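Local coordinates for protein Stk_08120 (PDB 2EJX) that probably carries fatty acids in a thermoacidophilic archaeon, as a member of a Bet v 1-like protein family, at residues Q15-V20 with K91-L96; F58-K63 with S79-G84; I85-K90 with Q97-H102. All blocks are in the same frame, centred on the assembly; numbering follows the deposited sequence.

Interaction 1: Q15-V20 with K91-L96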
loop_
_atom_site.group_PDB
_atom_site.type_symbol
_atom_site.label_atom_id
_atom_site.label_comp_id
_atom_site.label_asym_id
_atom_site.label_seq_id
_atom_site.Cartn_x
_atom_site.Cartn_y
_atom_site.Cartn_z
ATOM N N GLN A 15 1.703 -13.999 10.892
ATOM C CA GLN A 15 1.900 -14.714 9.640
ATOM C C GLN A 15 3.396 -14.688 9.334
ATOM O O GLN A 15 4.126 -13.880 9.933
ATOM C CB GLN A 15 1.092 -14.052 8.497
ATOM C CG GLN A 15 -0.378 -14.390 8.427
ATOM C CD GLN A 15 -0.613 -15.697 7.711
ATOM O OE1 GLN A 15 0.297 -16.259 7.124
ATOM N NE2 GLN A 15 -1.832 -16.195 7.774
ATOM N N ASP A 16 3.867 -15.553 8.444
ATOM C CA ASP A 16 5.285 -15.567 8.099
ATOM C C ASP A 16 5.606 -14.199 7.523
ATOM O O ASP A 16 5.050 -13.806 6.495
ATOM C CB ASP A 16 5.616 -16.662 7.079
ATOM C CG ASP A 16 7.080 -16.652 6.647
ATOM O OD1 ASP A 16 7.543 -15.677 6.028
ATOM O OD2 ASP A 16 7.791 -17.641 6.916
ATOM N N ILE A 17 6.510 -13.498 8.181
ATOM C CA ILE A 17 6.780 -12.105 7.835
ATOM C C ILE A 17 7.295 -11.921 6.417
ATOM O O ILE A 17 7.074 -10.891 5.823
ATOM C CB ILE A 17 7.770 -11.429 8.847
ATOM C CG1 ILE A 17 7.823 -9.909 8.604
ATOM C CG2 ILE A 17 9.197 -12.089 8.782
ATOM C CD1 ILE A 17 6.612 -9.117 9.133
ATOM N N ASP A 18 7.993 -12.912 5.884
ATOM C CA ASP A 18 8.568 -12.764 4.591
ATOM C C ASP A 18 7.501 -12.947 3.535
ATOM O O ASP A 18 7.464 -12.230 2.539
ATOM C CB ASP A 18 9.796 -13.687 4.444
ATOM C CG ASP A 18 10.930 -13.260 5.387
ATOM O OD1 ASP A 18 11.220 -12.037 5.482
ATOM O OD2 ASP A 18 11.490 -14.129 6.078
ATOM N N VAL A 19 6.549 -13.819 3.815
ATOM C CA VAL A 19 5.357 -13.920 2.961
ATOM C C VAL A 19 4.567 -12.624 2.951
ATOM O O VAL A 19 4.144 -12.176 1.889
ATOM C CB VAL A 19 4.488 -15.155 3.387
ATOM C CG1 VAL A 19 3.130 -15.158 2.642
ATOM C CG2 VAL A 19 5.278 -16.446 3.037
ATOM N N VAL A 20 4.367 -12.038 4.119
ATOM C CA VAL A 20 3.629 -10.797 4.214
ATOM C C VAL A 20 4.287 -9.665 3.418
ATOM O O VAL A 20 3.618 -8.918 2.692
ATOM C CB VAL A 20 3.439 -10.406 5.677
ATOM C CG1 VAL A 20 2.753 -9.050 5.793
ATOM C CG2 VAL A 20 2.582 -11.545 6.453
ATOM N N LYS A 91 10.410 -4.628 10.465
ATOM C CA LYS A 91 11.089 -4.157 11.672
ATOM C C LYS A 91 11.643 -5.310 12.490
ATOM O O LYS A 91 12.729 -5.181 13.078
ATOM C CB LYS A 91 10.165 -3.265 12.497
ATOM C CG LYS A 91 9.639 -2.079 11.745
ATOM C CD LYS A 91 9.252 -0.918 12.665
ATOM C CE LYS A 91 8.173 -1.304 13.634
ATOM N NZ LYS A 91 7.527 -0.112 14.237
ATOM N N ASP A 92 10.897 -6.420 12.577
ATOM C CA ASP A 92 11.402 -7.664 13.182
ATOM C C ASP A 92 10.538 -8.774 12.657
ATOM O O ASP A 92 9.796 -8.541 11.687
ATOM C CB ASP A 92 11.370 -7.641 14.728
ATOM C CG ASP A 92 9.999 -7.253 15.295
ATOM O OD1 ASP A 92 8.927 -7.740 14.820
ATOM O OD2 ASP A 92 10.007 -6.434 16.228
ATOM N N ASN A 93 10.597 -9.945 13.307
ATOM C CA ASN A 93 9.898 -11.145 12.810
ATOM C C ASN A 93 8.366 -11.064 12.873
ATOM O O ASN A 93 7.663 -11.887 12.258
ATOM C CB ASN A 93 10.367 -12.413 13.574
ATOM C CG ASN A 93 9.581 -13.675 13.147
ATOM O OD1 ASN A 93 8.723 -14.188 13.893
ATOM N ND2 ASN A 93 9.840 -14.149 11.929
ATOM N N ASN A 94 7.838 -10.097 13.619
ATOM C CA ASN A 94 6.379 -10.015 13.789
ATOM C C ASN A 94 5.812 -8.632 13.559
ATOM O O ASN A 94 4.702 -8.381 13.964
ATOM C CB ASN A 94 5.937 -10.466 15.205
ATOM C CG ASN A 94 6.224 -11.928 15.475
ATOM O OD1 ASN A 94 5.477 -12.821 15.036
ATOM N ND2 ASN A 94 7.282 -12.188 16.249
ATOM N N THR A 95 6.598 -7.723 12.966
ATOM C CA THR A 95 6.223 -6.317 12.931
ATOM C C THR A 95 6.754 -5.688 11.653
ATOM O O THR A 95 7.904 -5.927 11.269
ATOM C CB THR A 95 6.817 -5.518 14.129
ATOM O OG1 THR A 95 6.728 -6.322 15.303
ATOM C CG2 THR A 95 6.059 -4.234 14.360
ATOM N N LEU A 96 5.914 -4.874 11.026
ATOM C CA LEU A 96 6.342 -4.050 9.942
ATOM C C LEU A 96 5.857 -2.621 10.120
ATOM O O LEU A 96 5.025 -2.329 10.995
ATOM C CB LEU A 96 5.929 -4.641 8.585
ATOM C CG LEU A 96 4.470 -4.888 8.218
ATOM C CD1 LEU A 96 3.721 -3.647 7.687
ATOM C CD2 LEU A 96 4.398 -5.996 7.186
HETATM O O HOH W 1 7.737 -14.501 10.652
#
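Ile17, on the first turn of helix 17-24, rests its branched side chain on the beta turn at Asp92-Thr95. Its CB lies 3.4 Å from Asn93 O, while CG2 meets Asn93 ND2 at 3.8 Å. With CG1 anti to the backbone N (chi1 -170°), the longer branch runs past Asp92 O and brings CD1 alongside the backbone of Thr95, the whole chain covering the carbonyls of Asp92, Asn93 and Thr95 with apolar surface. One turn along the helix, Val20 CG1 packs obliquely against Leu96 CD2 at 3.7 Å. Water 1 supplies the polar link, accepting from Ile17 N at 2.9 Å and donating to Asn93 O.

Each backbone is shaped by an aspartate. Asp16 is the N-cap: its OD1 accepts from Asp18 N and Val19 N, which reach it from opposite faces of the carboxylate. Asp92 forms an Asx turn, with Asn94 N donating to OD1 at 2.9 Å on the anti side, while Thr95 OG1 donates to the same oxygen at 2.7 Å on the syn side.

The contact sets the helix start against the hairpin end in this Bet v 1-like fold. Leu96 also touches Ile11 of strand 7-12, and Gln15 reaches Arg134 of helix 105-137.

Interaction 2: F58-K63 with S79-G84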
loop_
_atom_site.group_PDB
_atom_site.type_symbol
_atom_site.label_atom_id
_atom_site.label_comp_id
_atom_site.label_asym_id
_atom_site.label_seq_id
_atom_site.Cartn_x
_atom_site.Cartn_y
_atom_site.Cartn_z
ATOM N N PHE A 58 -12.793 14.395 -5.789
ATOM C CA PHE A 58 -11.557 14.333 -6.534
ATOM C C PHE A 58 -11.166 12.965 -7.064
ATOM O O PHE A 58 -10.655 12.159 -6.319
ATOM C CB PHE A 58 -10.440 14.875 -5.658
ATOM C CG PHE A 58 -10.804 16.185 -5.033
ATOM C CD1 PHE A 58 -10.956 17.306 -5.834
ATOM C CD2 PHE A 58 -11.039 16.283 -3.673
ATOM C CE1 PHE A 58 -11.335 18.536 -5.266
ATOM C CE2 PHE A 58 -11.423 17.512 -3.088
ATOM C CZ PHE A 58 -11.566 18.618 -3.896
ATOM N N SER A 59 -11.369 12.752 -8.357
ATOM C CA SER A 59 -10.808 11.592 -9.049
ATOM C C SER A 59 -9.327 11.777 -9.287
ATOM O O SER A 59 -8.837 12.896 -9.542
ATOM C CB SER A 59 -11.495 11.398 -10.391
ATOM O OG SER A 59 -12.863 11.120 -10.148
ATOM N N TYR A 60 -8.586 10.670 -9.249
ATOM C CA TYR A 60 -7.175 10.749 -9.532
ATOM C C TYR A 60 -6.730 9.491 -10.255
ATOM O O TYR A 60 -7.387 8.439 -10.168
ATOM C CB TYR A 60 -6.337 10.972 -8.264
ATOM C CG TYR A 60 -6.420 9.834 -7.285
ATOM C CD1 TYR A 60 -5.471 8.804 -7.306
ATOM C CD2 TYR A 60 -7.483 9.744 -6.380
ATOM C CE1 TYR A 60 -5.549 7.737 -6.425
ATOM C CE2 TYR A 60 -7.568 8.687 -5.476
ATOM C CZ TYR A 60 -6.603 7.674 -5.520
ATOM O OH TYR A 60 -6.660 6.613 -4.639
ATOM N N LYS A 61 -5.654 9.653 -11.008
ATOM C CA LYS A 61 -4.986 8.560 -11.726
ATOM C C LYS A 61 -3.593 8.445 -11.174
ATOM O O LYS A 61 -2.824 9.420 -11.216
ATOM C CB LYS A 61 -4.878 8.879 -13.213
ATOM C CG LYS A 61 -6.090 8.560 -13.992
ATOM C CD LYS A 61 -5.989 9.127 -15.418
ATOM C CE LYS A 61 -5.552 8.083 -16.433
ATOM N NZ LYS A 61 -4.075 7.952 -16.506
ATOM N N VAL A 62 -3.242 7.276 -10.657
ATOM C CA VAL A 62 -1.915 7.076 -10.118
ATOM C C VAL A 62 -1.254 5.895 -10.876
ATOM O O VAL A 62 -1.941 4.951 -11.316
ATOM C CB VAL A 62 -1.924 6.922 -8.553
ATOM C CG1 VAL A 62 -2.793 5.771 -8.131
ATOM C CG2 VAL A 62 -0.536 6.776 -7.970
ATOM N N LYS A 63 0.048 6.009 -11.095
ATOM C CA LYS A 63 0.831 4.885 -11.641
ATOM C C LYS A 63 2.213 4.912 -10.997
ATOM O O LYS A 63 2.618 5.891 -10.380
ATOM C CB LYS A 63 0.927 4.961 -13.183
ATOM C CG LYS A 63 1.848 6.067 -13.655
ATOM C CD LYS A 63 1.648 6.277 -15.145
ATOM C CE LYS A 63 2.778 7.137 -15.749
ATOM N NZ LYS A 63 2.414 8.542 -15.636
ATOM N N SER A 79 0.957 10.993 -9.719
ATOM C CA SER A 79 -0.450 11.090 -10.071
ATOM C C SER A 79 -0.749 12.529 -10.405
ATOM O O SER A 79 0.117 13.390 -10.210
ATOM C CB SER A 79 -1.354 10.680 -8.912
ATOM O OG SER A 79 -1.419 11.718 -7.953
ATOM N N ASP A 80 -1.974 12.769 -10.875
ATOM C CA ASP A 80 -2.445 14.127 -11.197
ATOM C C ASP A 80 -2.690 14.962 -9.930
ATOM O O ASP A 80 -3.024 16.152 -10.018
ATOM C CB ASP A 80 -3.674 14.125 -12.128
ATOM C CG ASP A 80 -4.779 13.143 -11.700
ATOM O OD1 ASP A 80 -4.594 12.415 -10.714
ATOM O OD2 ASP A 80 -5.836 13.100 -12.391
ATOM N N ARG A 81 -2.531 14.339 -8.761
ATOM C CA ARG A 81 -2.791 15.026 -7.485
ATOM C C ARG A 81 -1.537 15.041 -6.612
ATOM O O ARG A 81 -1.615 15.319 -5.426
ATOM C CB ARG A 81 -3.940 14.355 -6.717
ATOM C CG ARG A 81 -5.233 14.131 -7.479
ATOM C CD ARG A 81 -5.884 15.393 -7.952
ATOM N NE ARG A 81 -7.249 15.139 -8.431
ATOM C CZ ARG A 81 -8.169 16.085 -8.628
ATOM N NH1 ARG A 81 -7.880 17.359 -8.372
ATOM N NH2 ARG A 81 -9.366 15.757 -9.090
ATOM N N GLY A 82 -0.388 14.689 -7.176
ATOM C CA GLY A 82 0.859 14.733 -6.413
ATOM C C GLY A 82 1.628 13.427 -6.563
ATOM O O GLY A 82 1.063 12.430 -6.994
ATOM N N ASN A 83 2.908 13.446 -6.211
ATOM C CA ASN A 83 3.801 12.274 -6.380
ATOM C C ASN A 83 4.305 11.878 -4.999
ATOM O O ASN A 83 4.175 12.636 -4.028
ATOM C CB ASN A 83 4.976 12.570 -7.325
ATOM C CG ASN A 83 4.546 12.966 -8.761
ATOM O OD1 ASN A 83 3.371 12.905 -9.153
ATOM N ND2 ASN A 83 5.541 13.339 -9.576
ATOM N N GLY A 84 4.892 10.691 -4.884
ATOM C CA GLY A 84 5.312 10.249 -3.586
ATOM C C GLY A 84 5.973 8.899 -3.557
ATOM O O GLY A 84 6.263 8.337 -4.608
HETATM O O HOH W 2 -8.372 12.281 -12.719
#
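Arg81 reaches from the type I turn Ser79-Gly82 to Ser59 on strand 58-69 of the antiparallel sheet. Val62 and Ser79 make a non-hydrogen-bonded antiparallel pair, their CB atoms 3.8 Å apart; beyond it the backbone manages one weak bond, Asp80 N to Lys61 O, and side chains supply the stronger ones.

Among the polar contacts, Arg81 grips Ser59 O side-on through NE (3.0 Å) and NH2 (2.9 Å), nearly in the guanidinium plane. Asp80, short enough to take a strand N-H directly from the turn, accepts from Lys61 N at OD1 (3.0 Å), while water 2 donates to OD2 and, weakly, to Ser59 O.

The van der Waals contacts draw on both the aliphatic stem and the flat head of Arg81. CG, anti to the carbonyl carbon (chi1 -52°), lies 3.4 Å from Tyr60 CB; the bend at chi2 helps lead the chain on to Ser59 O. One guanidinium face receives Phe58 CB near its rim, the Phe58 ring nearly upright to it (planes 78° apart). An alanine in place of Arg81 is likely to leave Ser59 O without both donors and Phe58 CB without its flat neighbour.

Ser79 OG accepts from Arg81 N in an ST turn and donates, in the carbonyl plane, to a lone pair of Gly82 O, 2.8 Å away.

Interaction 3: I85-K90 with Q97-H102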
loop_
_atom_site.group_PDB
_atom_site.type_symbol
_atom_site.label_atom_id
_atom_site.label_comp_id
_atom_site.label_asym_id
_atom_site.label_seq_id
_atom_site.Cartn_x
_atom_site.Cartn_y
_atom_site.Cartn_z
ATOM N N ILE A 85 6.243 8.426 -2.335
ATOM C CA ILE A 85 6.770 7.064 -2.112
ATOM C C ILE A 85 5.985 6.383 -0.988
ATOM O O ILE A 85 5.721 6.985 0.061
ATOM C CB ILE A 85 8.304 7.087 -1.736
ATOM C CG1 ILE A 85 9.082 7.848 -2.826
ATOM C CG2 ILE A 85 8.853 5.701 -1.680
ATOM C CD1 ILE A 85 10.553 8.046 -2.578
ATOM N N LEU A 86 5.628 5.124 -1.216
ATOM C CA LEU A 86 5.077 4.272 -0.153
ATOM C C LEU A 86 6.130 3.255 0.255
ATOM O O LEU A 86 6.618 2.482 -0.581
ATOM C CB LEU A 86 3.815 3.561 -0.645
ATOM C CG LEU A 86 3.064 2.613 0.307
ATOM C CD1 LEU A 86 2.549 3.373 1.434
ATOM C CD2 LEU A 86 1.895 2.047 -0.475
ATOM N N TYR A 87 6.464 3.244 1.538
ATOM C CA TYR A 87 7.407 2.266 2.059
ATOM C C TYR A 87 6.710 1.218 2.897
ATOM O O TYR A 87 5.853 1.546 3.698
ATOM C CB TYR A 87 8.400 2.929 2.994
ATOM C CG TYR A 87 9.119 4.102 2.392
ATOM C CD1 TYR A 87 10.364 3.935 1.806
ATOM C CD2 TYR A 87 8.539 5.382 2.402
ATOM C CE1 TYR A 87 11.031 5.011 1.249
ATOM C CE2 TYR A 87 9.210 6.467 1.849
ATOM C CZ TYR A 87 10.455 6.267 1.267
ATOM O OH TYR A 87 11.161 7.333 0.699
ATOM N N ILE A 88 7.139 -0.035 2.731
ATOM C CA ILE A 88 6.803 -1.101 3.671
ATOM C C ILE A 88 8.121 -1.715 4.218
ATOM O O ILE A 88 8.929 -2.250 3.449
ATOM C CB ILE A 88 5.821 -2.152 3.053
ATOM C CG1 ILE A 88 4.583 -1.467 2.407
ATOM C CG2 ILE A 88 5.349 -3.148 4.169
ATOM C CD1 ILE A 88 4.676 -1.227 0.860
ATOM N N ARG A 89 8.366 -1.576 5.533
ATOM C CA ARG A 89 9.649 -1.957 6.118
ATOM C C ARG A 89 9.442 -3.029 7.180
ATOM O O ARG A 89 8.622 -2.854 8.060
ATOM C CB ARG A 89 10.373 -0.762 6.737
ATOM C CG ARG A 89 10.614 0.411 5.773
ATOM C CD ARG A 89 11.260 1.595 6.529
ATOM N NE ARG A 89 11.578 2.699 5.608
ATOM C CZ ARG A 89 11.494 3.996 5.909
ATOM N NH1 ARG A 89 11.139 4.394 7.130
ATOM N NH2 ARG A 89 11.798 4.898 4.982
ATOM N N LYS A 90 10.158 -4.148 7.049
ATOM C CA LYS A 90 10.177 -5.138 8.084
ATOM C C LYS A 90 10.983 -4.581 9.264
ATOM O O LYS A 90 12.115 -4.138 9.087
ATOM C CB LYS A 90 10.777 -6.458 7.555
ATOM C CG LYS A 90 11.101 -7.467 8.665
ATOM C CD LYS A 90 11.412 -8.805 8.107
ATOM C CE LYS A 90 11.979 -9.713 9.167
ATOM N NZ LYS A 90 12.585 -10.945 8.576
ATOM N N GLN A 97 6.409 -1.732 9.297
ATOM C CA GLN A 97 5.972 -0.332 9.271
ATOM C C GLN A 97 5.605 0.046 7.860
ATOM O O GLN A 97 6.338 -0.285 6.930
ATOM C CB GLN A 97 7.128 0.586 9.788
ATOM C CG GLN A 97 6.703 2.034 10.178
ATOM C CD GLN A 97 5.880 2.189 11.471
ATOM O OE1 GLN A 97 5.218 3.213 11.680
ATOM N NE2 GLN A 97 5.933 1.206 12.329
ATOM N N ILE A 98 4.512 0.791 7.717
ATOM C CA ILE A 98 4.083 1.371 6.438
ATOM C C ILE A 98 4.172 2.880 6.595
ATOM O O ILE A 98 3.655 3.430 7.586
ATOM C CB ILE A 98 2.627 0.967 6.084
ATOM C CG1 ILE A 98 2.515 -0.576 6.083
ATOM C CG2 ILE A 98 2.173 1.628 4.773
ATOM C CD1 ILE A 98 1.132 -1.112 5.668
ATOM N N ILE A 99 4.874 3.513 5.654
ATOM C CA ILE A 99 5.028 4.958 5.676
ATOM C C ILE A 99 4.664 5.456 4.278
ATOM O O ILE A 99 5.293 5.049 3.308
ATOM C CB ILE A 99 6.498 5.398 5.940
ATOM C CG1 ILE A 99 7.047 4.765 7.222
ATOM C CG2 ILE A 99 6.594 6.914 6.029
ATOM C CD1 ILE A 99 7.996 3.578 6.935
ATOM N N LEU A 100 3.686 6.352 4.191
ATOM C CA LEU A 100 3.335 7.025 2.947
ATOM C C LEU A 100 3.777 8.490 2.976
ATOM O O LEU A 100 3.325 9.267 3.849
ATOM C CB LEU A 100 1.826 6.983 2.700
ATOM C CG LEU A 100 1.359 7.586 1.360
ATOM C CD1 LEU A 100 1.937 6.872 0.127
ATOM C CD2 LEU A 100 -0.198 7.613 1.293
ATOM N N GLU A 101 4.646 8.863 2.038
ATOM C CA GLU A 101 5.108 10.249 1.957
ATOM C C GLU A 101 4.691 10.845 0.607
ATOM O O GLU A 101 5.142 10.397 -0.443
ATOM C CB GLU A 101 6.623 10.331 2.161
ATOM C CG GLU A 101 7.127 9.869 3.514
ATOM C CD GLU A 101 8.654 9.878 3.634
ATOM O OE1 GLU A 101 9.326 10.234 2.639
ATOM O OE2 GLU A 101 9.177 9.465 4.715
ATOM N N HIS A 102 3.809 11.843 0.640
ATOM C CA HIS A 102 3.236 12.418 -0.560
ATOM C C HIS A 102 3.730 13.871 -0.702
ATOM O O HIS A 102 3.793 14.579 0.286
ATOM C CB HIS A 102 1.717 12.368 -0.426
ATOM C CG HIS A 102 0.981 12.701 -1.684
ATOM N ND1 HIS A 102 0.960 11.859 -2.781
ATOM C CD2 HIS A 102 0.228 13.777 -2.019
ATOM C CE1 HIS A 102 0.244 12.411 -3.746
ATOM N NE2 HIS A 102 -0.212 13.575 -3.308
#
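Tyr87 CG and Ile99 CG1 both stand anti to their carbonyl carbons (chi1 -54° in each), and across an antiparallel pair this, together with chi2 of Ile99 (103°), carries Ile99 CD1 to 4.0 Å from Tyr87 CB. The tyrosine ring also turns its edge to the backbone, CD2 lying 3.4 Å from Ile99 O near the ring plane. Arg89, extended from CG to NE, crosses Ile99 at about a right angle and lays one guanidinium face over its CD1, which comes to 3.3 Å from NH1. The same guanidinium places NH2 over one face of the Tyr87 ring near its rim, opposite the face that meets Ile85 CG2.

On the other face of the sheet, leucines and isoleucines interlock: Leu86 CD1 touches both Leu100 CD1 and Ile98 CG2 at 3.8 Å. Phe24 of helix 17-24 and Leu119 and Leu122 of helix 105-137 pack on Ile98, so branched apolar chains suit the side that faces the helices.

The hairpin itself is a regular antiparallel ladder. Three hydrogen-bonded pairs, Ile85-Glu101, Tyr87-Ile99 and Arg89-Gln97, contribute six backbone bonds.

The two faces therefore differ in chemistry: one is apolar throughout its cross-strand contacts, while the other mixes apolar chains with Arg89 and Glu101, whose opposite charges, 5.3 Å apart between NH2 and OE2, would probably attract without forming a salt bridge.

From the N terminus, the chain leaves strand 7-12, enters helix 17-24 and does not meet 91-96 until some seventy residues later, where interaction 1 closes the longest loop. Nested within that loop, interaction 2 joins strand 58-69 to the turn leading into strand 82-92. Interaction 3 then opens along the same strand and closes the hairpin with 95-102; it follows interaction 2 in series but crosses interaction 1. Interactions 1 and 2 lie on opposite sides of the chain's centre, their nearest atoms about 17 Å apart, and interaction 3 bridges them: His102 meets Arg81 at one end, Leu96 packs on Arg89 at the other.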